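PDB 1CVR: gingipain R from Porphyromonas gingivalis, which cleaves proteins and peptides after arginine residues, as a bacterial cysteine proteinase with a caspase-like fold. Local coordinates for residues K140-A145 with L345-V350; N194-F199 with K228-S233; P351-V356 with N421-I426; N376-T381 with A392-G397. All coordinates share one frame; numbering follows the deposited sequence.

In the fold
Contact 2 belongs to the caspase-like proteinase part, 3 and 4 to the Ig-like domain, and contact 1 lies where the chain passes between them. Contact 2, the most buried, packs a helix on a loop, mostly through Phe199, Ile196 and Leu230, two amides lying beside them. Contact 1, partly buried, joins the turn into strand 144-149 to that chain, largely through backbone and aliphatic carbons. Contact 3, at the surface, mixes backbone bonds, waters and a lysine. Contact 4, partly buried, is a hairpin held by backbone bonds and one from the Asn376 amide. Contacts 3 and 4 reach one sheet and touch at Met354 and Ala378. Arg347 of contact 1 probably hydrogen-bonds Lys422 of contact 3.

Contact 1: K140-A145 with L345-V350; sequences KWLGQA and LVRTLV
Gly143 and Leu349 bring the two backbones to within 4.1 Å at their CA atoms. Residues Trp141 to Gln144 form a type II beta turn with Gly143 in its third position, at a positive phi (81°) where a CB would be jammed against the preceding carbonyl oxygen. The bare CA also lets the chains close up: Gly143 CA makes a CH···O contact of 3.1 Å with Thr348 O, while Gly143 N hydrogen-bonds Ser204 OG. This turn leads into strand 144-149 of the six-stranded sheet of the caspase-like fold, and 345-350 belongs to the loop that carries the chain from that sheet toward the Ig-like domain. Leu142 packs against the 347-350 backbone. Its CB lies 3.7 Å from Leu349 C, and its branches fork, CD2 reaching Arg347 CB at 3.9 Å and CD1 resting by Leu349 O. The leucine's CG lies over the rim of one face of the Trp141 ring. Val350 offers a single methyl: with CG1 anti to the backbone N (chi1 178°), CG2 is turned to Leu142 O at 3.7 Å and to Lys140 CA. Arg347 gives this contact its aliphatic base, whereas its guanidinium group reaches beyond to Tyr131 O and Lys422 O.

Contact 2: N194-F199 with K228-S233; sequences NIIDAF and KQLTNS
Phe199, Ile196 and Leu230 supply most of the buried surface where helix 192-201, a helix flanking the central sheet of the caspase-like fold, packs on the loop between parallel strands 205-209 and 238-242. Phe199 and Ile196, three residues apart, present neighbouring parts of the helix surface, and Leu230 sets its CD2 methyl between them. That methyl is 3.9 Å from Phe199 CB and 4.5 Å from Ile196 CG2; leucine suits this place because its slim apolar methyl reaches in between the two side chains. Ile196 sends its longer branch farther out, CG1 lying beside the backbone N (chi1 -63°) and the chain then extending, which carries CD1 to the amide of Gln229, 3.6 Å from OE1. Gln229 covers an isoleucine methyl at the solvent-facing border, while Phe222 packs on the same isoleucine from another loop. Asn232 sits at the centre of an inverse gamma turn, its CB 3.4 Å from Phe199 O. Its amide is anchored at both ends, OD1 accepting from Gly271 N and ND2 donating to Gln235 O. Held so, ND2 lies in plane at the edge of the Phe199 ring, 3.8 Å from CD2, with the amide turned 89° from the ring.

Contact 3: P351-V356 with N421-I426; sequences PTEMQV and NKVTVI
The flat groups that meet here are peptide units, and the puckered ring of Pro351 packs beside them: its CB is 3.3 Å from Asn421 O, its CG meets Val423 CG2, and Leu142 of the proteinase part also packs on it. The peptide groups carry the pairing. Here the opening stretch of the Ig-like domain runs beside the approach to its last strand, 425-431, the two segments heading 37° apart and bridged at Thr352 and Lys422. Such a broadly parallel meeting of the two ends of the domain is familiar from Ig-like sandwiches. Thr352 N donates to Asn421 O at 3.1 Å, tilted 24° from that carbonyl plane, and Thr352 O accepts from Val423 N at 3.0 Å. Beyond this bridge the chains part, and a water takes the place of a direct bond, accepting from Met354 N and donating to Val423 O. The bend of Lys422 at chi2 (-66°) lays its aliphatic chain over Met354 CG before NZ donates to Thr352 OG1 at 2.8 Å. A second water joins the same hydroxyl to Asn421 O. Lysine and threonine suit this surface position because each joins apolar carbon to a polar end. Met354, Val356 and Val425 instead form an apolar group, and Cys373 of the neighbouring strand 368-373 touches both Met354 and Val356. There Val356 CG2 lies 4.1 Å from Val425 CG2, and the flexible methionine, bent at chi3, brings CE to 4.0 Å from that same valine methyl.

Contact 4: N376-T381 with A392-G397; sequences NGAIAT and AIVKDG
Ala380 and Ala392 form the hydrogen-bonded pair of the antiparallel hairpin made by strands 379-384 and 387-393, in the five-stranded sheet of the Ig-like domain. Ala380 N donates to Ala392 O at 2.9 Å, nearly along the C=O axis, and Ala392 N returns the bond to Ala380 O, which also takes a weak bond from Thr391 OG1. One step on, Ile379 and Ile393 are the non-hydrogen-bonded pair; on its other side Ile379 bonds through its backbone to Val418 of strand 412-418. The ladder continues with Val394 N donating to Ala378 O at 2.9 Å, the straightest of the set (168° at the hydrogen). It then loses regularity: Gly377 N reaches Val394 O from a position tilted 29° out of the carbonyl plane. The last bond comes from a side chain. With chi1 at -63° Asn376 swings its amide toward the turn, and OD1 accepts Gly397 N in the carbonyl plane at 2.8 Å. Gly377 and Gly397 both have positive phi, at angles where a CB would strike the preceding carbonyl oxygen. Val394 sets CG2 against Ala378 CB at 3.9 Å and CG1 beside Asn376 OD1. On one face Ile379 and Ile393 lie side by side, CD1 of the first pressing on CG1 of the second at 3.3 Å, tighter than usual packing. On the other, small Ala380 and Ala392 let Ile401 of strand 398-402 pack close. The four backbone bonds thus join the strands, and where their pattern gives out the amide oxygen of Asn376 extends the pairing to Gly397.

Contact 1: K140-A145 with L345-V350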
loop_
_atom_site.group_PDB
_atom_site.type_symbol
_atom_site.label_atom_id
_atom_site.label_comp_id
_atom_site.label_asym_id
_atom_site.label_seq_id
_atom_site.Cartn_x
_atom_site.Cartn_y
_atom_site.Cartn_z
ATOM N N LYS A 140 6.811 1.617 19.070
ATOM C CA LYS A 140 7.787 2.701 19.026
ATOM C C LYS A 140 8.722 2.715 17.828
ATOM O O LYS A 140 9.501 3.650 17.677
ATOM C CB LYS A 140 8.646 2.676 20.289
ATOM C CG LYS A 140 7.893 2.748 21.606
ATOM C CD LYS A 140 7.054 3.993 21.732
ATOM C CE LYS A 140 6.759 4.278 23.200
ATOM N NZ LYS A 140 6.250 3.073 23.913
ATOM N N TRP A 141 8.672 1.682 16.993
ATOM C CA TRP A 141 9.528 1.636 15.808
ATOM C C TRP A 141 9.017 2.579 14.717
ATOM O O TRP A 141 9.724 2.859 13.753
ATOM C CB TRP A 141 9.603 0.205 15.249
ATOM C CG TRP A 141 8.257 -0.431 15.156
ATOM C CD1 TRP A 141 7.546 -0.988 16.188
ATOM C CD2 TRP A 141 7.396 -0.472 14.006
ATOM N NE1 TRP A 141 6.304 -1.366 15.752
ATOM C CE2 TRP A 141 6.180 -1.062 14.420
ATOM C CE3 TRP A 141 7.533 -0.068 12.670
ATOM C CZ2 TRP A 141 5.101 -1.258 13.544
ATOM C CZ3 TRP A 141 6.454 -0.265 11.791
ATOM C CH2 TRP A 141 5.253 -0.855 12.241
ATOM N N LEU A 142 7.784 3.055 14.854
ATOM C CA LEU A 142 7.222 3.976 13.866
ATOM C C LEU A 142 7.891 5.331 14.017
ATOM O O LEU A 142 8.413 5.655 15.087
ATOM C CB LEU A 142 5.701 4.096 14.047
ATOM C CG LEU A 142 4.887 2.877 13.558
ATOM C CD1 LEU A 142 3.525 2.796 14.241
ATOM C CD2 LEU A 142 4.716 2.991 12.061
ATOM N N GLY A 143 7.905 6.117 12.942
ATOM C CA GLY A 143 8.533 7.422 13.006
ATOM C C GLY A 143 10.046 7.359 12.858
ATOM O O GLY A 143 10.743 8.359 13.084
ATOM N N GLN A 144 10.549 6.185 12.471
ATOM C CA GLN A 144 11.984 5.974 12.269
ATOM C C GLN A 144 12.203 5.545 10.837
ATOM O O GLN A 144 11.516 4.661 10.334
ATOM C CB GLN A 144 12.511 4.926 13.252
ATOM C CG GLN A 144 12.393 5.417 14.696
ATOM C CD GLN A 144 13.033 4.490 15.721
ATOM O OE1 GLN A 144 13.375 4.926 16.822
ATOM N NE2 GLN A 144 13.177 3.206 15.377
ATOM N N ALA A 145 13.155 6.179 10.165
ATOM C CA ALA A 145 13.371 5.859 8.762
ATOM C C ALA A 145 14.808 5.501 8.400
ATOM O O ALA A 145 15.751 5.845 9.110
ATOM C CB ALA A 145 12.896 7.034 7.902
ATOM N N LEU A 345 -3.604 1.811 4.493
ATOM C CA LEU A 345 -3.531 3.123 5.151
ATOM C C LEU A 345 -2.144 3.227 5.790
ATOM O O LEU A 345 -1.870 2.566 6.780
ATOM C CB LEU A 345 -4.611 3.239 6.246
ATOM C CG LEU A 345 -6.062 3.237 5.741
ATOM C CD1 LEU A 345 -7.048 3.200 6.915
ATOM C CD2 LEU A 345 -6.277 4.485 4.893
ATOM N N VAL A 346 -1.274 4.058 5.239
ATOM C CA VAL A 346 0.076 4.155 5.778
ATOM C C VAL A 346 0.155 4.830 7.143
ATOM O O VAL A 346 -0.711 5.633 7.509
ATOM C CB VAL A 346 1.007 4.899 4.811
ATOM C CG1 VAL A 346 1.078 4.142 3.462
ATOM C CG2 VAL A 346 0.500 6.329 4.597
ATOM N N ARG A 347 1.184 4.471 7.903
ATOM C CA ARG A 347 1.429 5.068 9.215
ATOM C C ARG A 347 2.824 5.669 9.121
ATOM O O ARG A 347 3.739 5.040 8.580
ATOM C CB ARG A 347 1.400 4.012 10.328
ATOM C CG ARG A 347 0.010 3.446 10.632
ATOM C CD ARG A 347 0.089 2.299 11.626
ATOM N NE ARG A 347 -1.232 1.789 11.960
ATOM C CZ ARG A 347 -2.127 2.449 12.692
ATOM N NH1 ARG A 347 -1.848 3.654 13.177
ATOM N NH2 ARG A 347 -3.313 1.909 12.922
ATOM N N THR A 348 2.991 6.883 9.640
ATOM C CA THR A 348 4.285 7.550 9.604
ATOM C C THR A 348 4.900 7.761 10.991
ATOM O O THR A 348 6.118 7.740 11.132
ATOM C CB THR A 348 4.180 8.931 8.925
ATOM O OG1 THR A 348 3.117 9.682 9.533
ATOM C CG2 THR A 348 3.920 8.771 7.421
ATOM N N LEU A 349 4.063 7.962 12.008
ATOM C CA LEU A 349 4.561 8.210 13.358
ATOM C C LEU A 349 3.890 7.295 14.368
ATOM O O LEU A 349 2.943 6.590 14.033
ATOM C CB LEU A 349 4.298 9.675 13.741
ATOM C CG LEU A 349 4.815 10.747 12.773
ATOM C CD1 LEU A 349 4.281 12.139 13.167
ATOM C CD2 LEU A 349 6.337 10.717 12.767
ATOM N N VAL A 350 4.396 7.287 15.599
ATOM C CA VAL A 350 3.798 6.473 16.653
ATOM C C VAL A 350 2.400 7.075 16.785
ATOM O O VAL A 350 2.251 8.287 16.894
ATOM C CB VAL A 350 4.570 6.617 17.976
ATOM C CG1 VAL A 350 3.887 5.791 19.068
ATOM C CG2 VAL A 350 6.003 6.156 17.787
#

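Contact 2: N194-F199 with K228-S233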
loop_
_atom_site.group_PDB
_atom_site.type_symbol
_atom_site.label_atom_id
_atom_site.label_comp_id
_atom_site.label_asym_id
_atom_site.label_seq_id
_atom_site.Cartn_x
_atom_site.Cartn_y
_atom_site.Cartn_z
ATOM N N ASN A 194 24.605 -4.062 7.900
ATOM C CA ASN A 194 24.080 -2.724 8.174
ATOM C C ASN A 194 22.579 -2.658 7.920
ATOM O O ASN A 194 21.845 -1.995 8.656
ATOM C CB ASN A 194 24.768 -1.671 7.301
ATOM C CG ASN A 194 26.265 -1.521 7.604
ATOM O OD1 ASN A 194 27.047 -1.214 6.711
ATOM N ND2 ASN A 194 26.655 -1.710 8.861
ATOM N N ILE A 195 22.133 -3.342 6.872
ATOM C CA ILE A 195 20.724 -3.344 6.529
ATOM C C ILE A 195 19.950 -4.226 7.480
ATOM O O ILE A 195 18.901 -3.835 7.963
ATOM C CB ILE A 195 20.484 -3.851 5.094
ATOM C CG1 ILE A 195 21.261 -2.985 4.102
ATOM C CG2 ILE A 195 18.983 -3.863 4.803
ATOM C CD1 ILE A 195 20.990 -1.495 4.210
ATOM N N ILE A 196 20.469 -5.424 7.734
ATOM C CA ILE A 196 19.814 -6.355 8.646
ATOM C C ILE A 196 19.620 -5.705 10.020
ATOM O O ILE A 196 18.522 -5.769 10.589
ATOM C CB ILE A 196 20.635 -7.673 8.776
ATOM C CG1 ILE A 196 20.699 -8.367 7.407
ATOM C CG2 ILE A 196 20.013 -8.587 9.857
ATOM C CD1 ILE A 196 21.673 -9.566 7.339
ATOM N N ASP A 197 20.670 -5.059 10.532
ATOM C CA ASP A 197 20.601 -4.381 11.833
ATOM C C ASP A 197 19.564 -3.265 11.868
ATOM O O ASP A 197 18.885 -3.068 12.879
ATOM C CB ASP A 197 21.962 -3.781 12.232
ATOM C CG ASP A 197 23.010 -4.843 12.549
ATOM O OD1 ASP A 197 22.639 -6.010 12.789
ATOM O OD2 ASP A 197 24.210 -4.501 12.582
ATOM N N ALA A 198 19.446 -2.524 10.770
ATOM C CA ALA A 198 18.488 -1.417 10.699
ATOM C C ALA A 198 17.054 -1.953 10.778
ATOM O O ALA A 198 16.246 -1.469 11.572
ATOM C CB ALA A 198 18.698 -0.617 9.406
ATOM N N PHE A 199 16.736 -2.937 9.942
ATOM C CA PHE A 199 15.419 -3.556 9.983
ATOM C C PHE A 199 15.130 -4.127 11.379
ATOM O O PHE A 199 14.073 -3.889 11.955
ATOM C CB PHE A 199 15.317 -4.716 8.989
ATOM C CG PHE A 199 14.837 -4.327 7.613
ATOM C CD1 PHE A 199 15.695 -3.747 6.681
ATOM C CD2 PHE A 199 13.517 -4.574 7.243
ATOM C CE1 PHE A 199 15.241 -3.424 5.391
ATOM C CE2 PHE A 199 13.056 -4.257 5.962
ATOM C CZ PHE A 199 13.914 -3.686 5.040
ATOM N N LYS A 228 16.135 -14.143 5.365
ATOM C CA LYS A 228 15.890 -15.081 6.460
ATOM C C LYS A 228 16.485 -14.586 7.779
ATOM O O LYS A 228 16.133 -15.080 8.840
ATOM C CB LYS A 228 16.459 -16.472 6.148
ATOM C CG LYS A 228 17.983 -16.520 6.065
ATOM C CD LYS A 228 18.500 -17.947 5.878
ATOM C CE LYS A 228 18.124 -18.531 4.524
ATOM N NZ LYS A 228 18.774 -17.817 3.381
ATOM N N GLN A 229 17.373 -13.606 7.723
ATOM C CA GLN A 229 17.976 -13.097 8.945
ATOM C C GLN A 229 17.163 -12.004 9.640
ATOM O O GLN A 229 17.506 -11.577 10.733
ATOM C CB GLN A 229 19.392 -12.582 8.651
ATOM C CG GLN A 229 20.389 -13.681 8.253
ATOM C CD GLN A 229 21.818 -13.163 8.174
ATOM O OE1 GLN A 229 22.345 -12.625 9.148
ATOM N NE2 GLN A 229 22.447 -13.317 7.010
ATOM N N LEU A 230 16.086 -11.553 9.006
ATOM C CA LEU A 230 15.250 -10.497 9.580
ATOM C C LEU A 230 14.347 -11.030 10.684
ATOM O O LEU A 230 13.742 -12.101 10.562
ATOM C CB LEU A 230 14.373 -9.834 8.494
ATOM C CG LEU A 230 15.091 -9.291 7.249
ATOM C CD1 LEU A 230 14.061 -8.670 6.279
ATOM C CD2 LEU A 230 16.120 -8.271 7.666
ATOM N N THR A 231 14.241 -10.265 11.761
ATOM C CA THR A 231 13.401 -10.654 12.877
ATOM C C THR A 231 12.516 -9.481 13.305
ATOM O O THR A 231 12.134 -9.373 14.475
ATOM C CB THR A 231 14.268 -11.098 14.066
ATOM O OG1 THR A 231 15.092 -10.010 14.480
ATOM C CG2 THR A 231 15.166 -12.258 13.656
ATOM N N ASN A 232 12.182 -8.611 12.356
ATOM C CA ASN A 232 11.349 -7.452 12.656
ATOM C C ASN A 232 9.865 -7.861 12.642
ATOM O O ASN A 232 9.069 -7.379 11.838
ATOM C CB ASN A 232 11.657 -6.311 11.657
ATOM C CG ASN A 232 11.311 -6.659 10.219
ATOM O OD1 ASN A 232 11.600 -7.762 9.741
ATOM N ND2 ASN A 232 10.715 -5.696 9.504
ATOM N N SER A 233 9.519 -8.768 13.555
ATOM C CA SER A 233 8.169 -9.313 13.687
ATOM C C SER A 233 7.105 -8.246 13.797
ATOM O O SER A 233 7.024 -7.570 14.803
ATOM C CB SER A 233 8.099 -10.222 14.912
ATOM O OG SER A 233 8.965 -11.330 14.741
#

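Contact 3: P351-V356 with N421-I426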
loop_
_atom_site.group_PDB
_atom_site.type_symbol
_atom_site.label_atom_id
_atom_site.label_comp_id
_atom_site.label_asym_id
_atom_site.label_seq_id
_atom_site.Cartn_x
_atom_site.Cartn_y
_atom_site.Cartn_z
ATOM N N PRO A 351 1.359 6.236 16.768
ATOM C CA PRO A 351 -0.004 6.762 16.867
ATOM C C PRO A 351 -0.448 7.299 18.224
ATOM O O PRO A 351 0.140 6.984 19.260
ATOM C CB PRO A 351 -0.842 5.557 16.449
ATOM C CG PRO A 351 -0.086 4.444 17.124
ATOM C CD PRO A 351 1.325 4.769 16.632
ATOM N N THR A 352 -1.493 8.117 18.199
ATOM C CA THR A 352 -2.073 8.619 19.430
ATOM C C THR A 352 -3.458 7.965 19.494
ATOM O O THR A 352 -3.907 7.344 18.516
ATOM C CB THR A 352 -2.200 10.134 19.419
ATOM O OG1 THR A 352 -2.895 10.540 18.243
ATOM C CG2 THR A 352 -0.809 10.781 19.456
ATOM N N GLU A 353 -4.131 8.062 20.635
ATOM C CA GLU A 353 -5.435 7.438 20.732
ATOM C C GLU A 353 -6.542 8.432 20.439
ATOM O O GLU A 353 -6.329 9.643 20.445
ATOM C CB GLU A 353 -5.634 6.796 22.111
ATOM C CG GLU A 353 -4.545 5.808 22.482
ATOM C CD GLU A 353 -4.925 4.923 23.646
ATOM O OE1 GLU A 353 -5.732 3.989 23.450
ATOM O OE2 GLU A 353 -4.430 5.163 24.764
ATOM N N MET A 354 -7.720 7.900 20.143
ATOM C CA MET A 354 -8.888 8.715 19.848
ATOM C C MET A 354 -9.921 8.534 20.950
ATOM O O MET A 354 -10.014 7.471 21.562
ATOM C CB MET A 354 -9.532 8.291 18.526
ATOM C CG MET A 354 -8.732 8.593 17.295
ATOM S SD MET A 354 -9.651 8.074 15.853
ATOM C CE MET A 354 -9.669 6.308 16.053
ATOM N N GLN A 355 -10.700 9.579 21.185
ATOM C CA GLN A 355 -11.749 9.535 22.188
ATOM C C GLN A 355 -13.031 9.309 21.393
ATOM O O GLN A 355 -13.490 10.190 20.668
ATOM C CB GLN A 355 -11.787 10.868 22.942
ATOM C CG GLN A 355 -12.551 10.845 24.255
ATOM C CD GLN A 355 -12.286 12.099 25.092
ATOM O OE1 GLN A 355 -12.816 12.251 26.194
ATOM N NE2 GLN A 355 -11.459 13.000 24.564
ATOM N N VAL A 356 -13.578 8.110 21.507
ATOM C CA VAL A 356 -14.796 7.739 20.795
ATOM C C VAL A 356 -15.930 7.476 21.778
ATOM O O VAL A 356 -15.813 6.635 22.667
ATOM C CB VAL A 356 -14.587 6.455 19.945
ATOM C CG1 VAL A 356 -15.911 5.997 19.347
ATOM C CG2 VAL A 356 -13.593 6.718 18.839
ATOM N N ASN A 421 -2.696 7.914 11.659
ATOM C CA ASN A 421 -1.762 7.872 12.784
ATOM C C ASN A 421 -2.517 7.766 14.115
ATOM O O ASN A 421 -2.107 8.342 15.124
ATOM C CB ASN A 421 -0.854 9.116 12.789
ATOM C CG ASN A 421 0.368 8.969 11.886
ATOM O OD1 ASN A 421 1.033 9.953 11.569
ATOM N ND2 ASN A 421 0.685 7.733 11.500
ATOM N N LYS A 422 -3.613 7.017 14.100
ATOM C CA LYS A 422 -4.425 6.805 15.290
ATOM C C LYS A 422 -4.529 5.327 15.598
ATOM O O LYS A 422 -4.345 4.475 14.718
ATOM C CB LYS A 422 -5.836 7.360 15.082
ATOM C CG LYS A 422 -5.896 8.864 14.898
ATOM C CD LYS A 422 -5.476 9.550 16.182
ATOM C CE LYS A 422 -5.587 11.057 16.086
ATOM N NZ LYS A 422 -5.320 11.683 17.435
ATOM N N VAL A 423 -4.821 5.017 16.859
ATOM C CA VAL A 423 -4.996 3.636 17.248
ATOM C C VAL A 423 -6.436 3.293 16.896
ATOM O O VAL A 423 -7.368 4.009 17.273
ATOM C CB VAL A 423 -4.768 3.422 18.755
ATOM C CG1 VAL A 423 -5.087 1.949 19.130
ATOM C CG2 VAL A 423 -3.321 3.750 19.102
ATOM N N THR A 424 -6.615 2.210 16.148
ATOM C CA THR A 424 -7.947 1.795 15.743
ATOM C C THR A 424 -8.817 1.398 16.926
ATOM O O THR A 424 -8.384 0.650 17.801
ATOM C CB THR A 424 -7.884 0.619 14.762
ATOM O OG1 THR A 424 -7.232 1.058 13.568
ATOM C CG2 THR A 424 -9.311 0.118 14.425
ATOM N N VAL A 425 -10.044 1.915 16.928
ATOM C CA VAL A 425 -11.014 1.639 17.972
ATOM C C VAL A 425 -12.078 0.684 17.447
ATOM O O VAL A 425 -12.603 0.863 16.342
ATOM C CB VAL A 425 -11.703 2.933 18.444
ATOM C CG1 VAL A 425 -12.765 2.603 19.497
ATOM C CG2 VAL A 425 -10.668 3.900 19.021
ATOM N N ILE A 426 -12.371 -0.345 18.234
ATOM C CA ILE A 426 -13.381 -1.345 17.884
ATOM C C ILE A 426 -14.292 -1.554 19.103
ATOM O O ILE A 426 -13.818 -1.908 20.176
ATOM C CB ILE A 426 -12.719 -2.698 17.495
ATOM C CG1 ILE A 426 -11.874 -2.527 16.232
ATOM C CG2 ILE A 426 -13.781 -3.755 17.235
ATOM C CD1 ILE A 426 -11.113 -3.799 15.853
HETATM O O HOH W 1 -1.541 11.329 15.987
HETATM O O HOH W 2 -7.722 5.288 19.648
#

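Contact 4: N376-T381 with A392-G397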
loop_
_atom_site.group_PDB
_atom_site.type_symbol
_atom_site.label_atom_id
_atom_site.label_comp_id
_atom_site.label_asym_id
_atom_site.label_seq_id
_atom_site.Cartn_x
_atom_site.Cartn_y
_atom_site.Cartn_z
ATOM N N ASN A 376 -11.434 14.696 13.864
ATOM C CA ASN A 376 -12.149 14.876 12.609
ATOM C C ASN A 376 -11.382 14.227 11.473
ATOM O O ASN A 376 -10.171 14.382 11.368
ATOM C CB ASN A 376 -12.373 16.363 12.321
ATOM C CG ASN A 376 -13.256 17.027 13.365
ATOM O OD1 ASN A 376 -14.271 16.468 13.773
ATOM N ND2 ASN A 376 -12.884 18.231 13.786
ATOM N N GLY A 377 -12.092 13.484 10.632
ATOM C CA GLY A 377 -11.443 12.809 9.523
ATOM C C GLY A 377 -11.410 11.303 9.723
ATOM O O GLY A 377 -11.065 10.546 8.807
ATOM N N ALA A 378 -11.744 10.864 10.931
ATOM C CA ALA A 378 -11.765 9.438 11.229
ATOM C C ALA A 378 -12.892 8.800 10.428
ATOM O O ALA A 378 -13.853 9.466 10.040
ATOM C CB ALA A 378 -11.998 9.207 12.721
ATOM N N ILE A 379 -12.768 7.507 10.170
ATOM C CA ILE A 379 -13.795 6.808 9.421
ATOM C C ILE A 379 -14.448 5.865 10.411
ATOM O O ILE A 379 -13.761 5.028 11.003
ATOM C CB ILE A 379 -13.189 5.989 8.263
ATOM C CG1 ILE A 379 -12.329 6.891 7.402
ATOM C CG2 ILE A 379 -14.297 5.379 7.412
ATOM C CD1 ILE A 379 -13.105 7.992 6.747
ATOM N N ALA A 380 -15.762 6.025 10.598
ATOM C CA ALA A 380 -16.550 5.197 11.509
ATOM C C ALA A 380 -17.437 4.253 10.699
ATOM O O ALA A 380 -18.205 4.685 9.826
ATOM C CB ALA A 380 -17.411 6.096 12.431
ATOM N N THR A 381 -17.360 2.961 11.005
ATOM C CA THR A 381 -18.124 1.981 10.246
ATOM C C THR A 381 -18.811 0.928 11.082
ATOM O O THR A 381 -18.229 0.409 12.041
ATOM C CB THR A 381 -17.201 1.236 9.248
ATOM O OG1 THR A 381 -16.549 2.190 8.393
ATOM C CG2 THR A 381 -17.999 0.223 8.412
ATOM N N ALA A 392 -19.257 6.347 7.643
ATOM C CA ALA A 392 -19.281 7.798 7.538
ATOM C C ALA A 392 -17.980 8.363 8.076
ATOM O O ALA A 392 -17.252 7.693 8.813
ATOM C CB ALA A 392 -20.482 8.377 8.328
ATOM N N ILE A 393 -17.707 9.602 7.691
ATOM C CA ILE A 393 -16.505 10.311 8.087
ATOM C C ILE A 393 -16.862 11.273 9.213
ATOM O O ILE A 393 -17.922 11.908 9.180
ATOM C CB ILE A 393 -15.938 11.083 6.864
ATOM C CG1 ILE A 393 -15.477 10.065 5.810
ATOM C CG2 ILE A 393 -14.832 12.045 7.289
ATOM C CD1 ILE A 393 -14.983 10.670 4.524
ATOM N N VAL A 394 -15.994 11.360 10.216
ATOM C CA VAL A 394 -16.228 12.251 11.343
ATOM C C VAL A 394 -16.024 13.702 10.918
ATOM O O VAL A 394 -15.000 14.050 10.323
ATOM C CB VAL A 394 -15.265 11.941 12.532
ATOM C CG1 VAL A 394 -15.398 13.011 13.607
ATOM C CG2 VAL A 394 -15.590 10.577 13.135
ATOM N N LYS A 395 -17.010 14.542 11.223
ATOM C CA LYS A 395 -16.956 15.965 10.900
ATOM C C LYS A 395 -17.531 16.701 12.093
ATOM O O LYS A 395 -18.508 16.247 12.678
ATOM C CB LYS A 395 -17.797 16.260 9.659
ATOM C CG LYS A 395 -17.336 15.504 8.423
ATOM C CD LYS A 395 -18.250 15.757 7.233
ATOM C CE LYS A 395 -17.840 14.912 6.027
ATOM N NZ LYS A 395 -16.437 15.192 5.613
ATOM N N ASP A 396 -16.925 17.826 12.462
ATOM C CA ASP A 396 -17.398 18.598 13.600
ATOM C C ASP A 396 -17.623 17.756 14.845
ATOM O O ASP A 396 -18.595 17.963 15.576
ATOM C CB ASP A 396 -18.693 19.330 13.261
ATOM C CG ASP A 396 -18.476 20.466 12.292
ATOM O OD1 ASP A 396 -17.631 21.339 12.594
ATOM O OD2 ASP A 396 -19.151 20.491 11.239
ATOM N N GLY A 397 -16.734 16.797 15.078
ATOM C CA GLY A 397 -16.852 15.971 16.262
ATOM C C GLY A 397 -17.800 14.796 16.185
ATOM O O GLY A 397 -17.963 14.070 17.169
#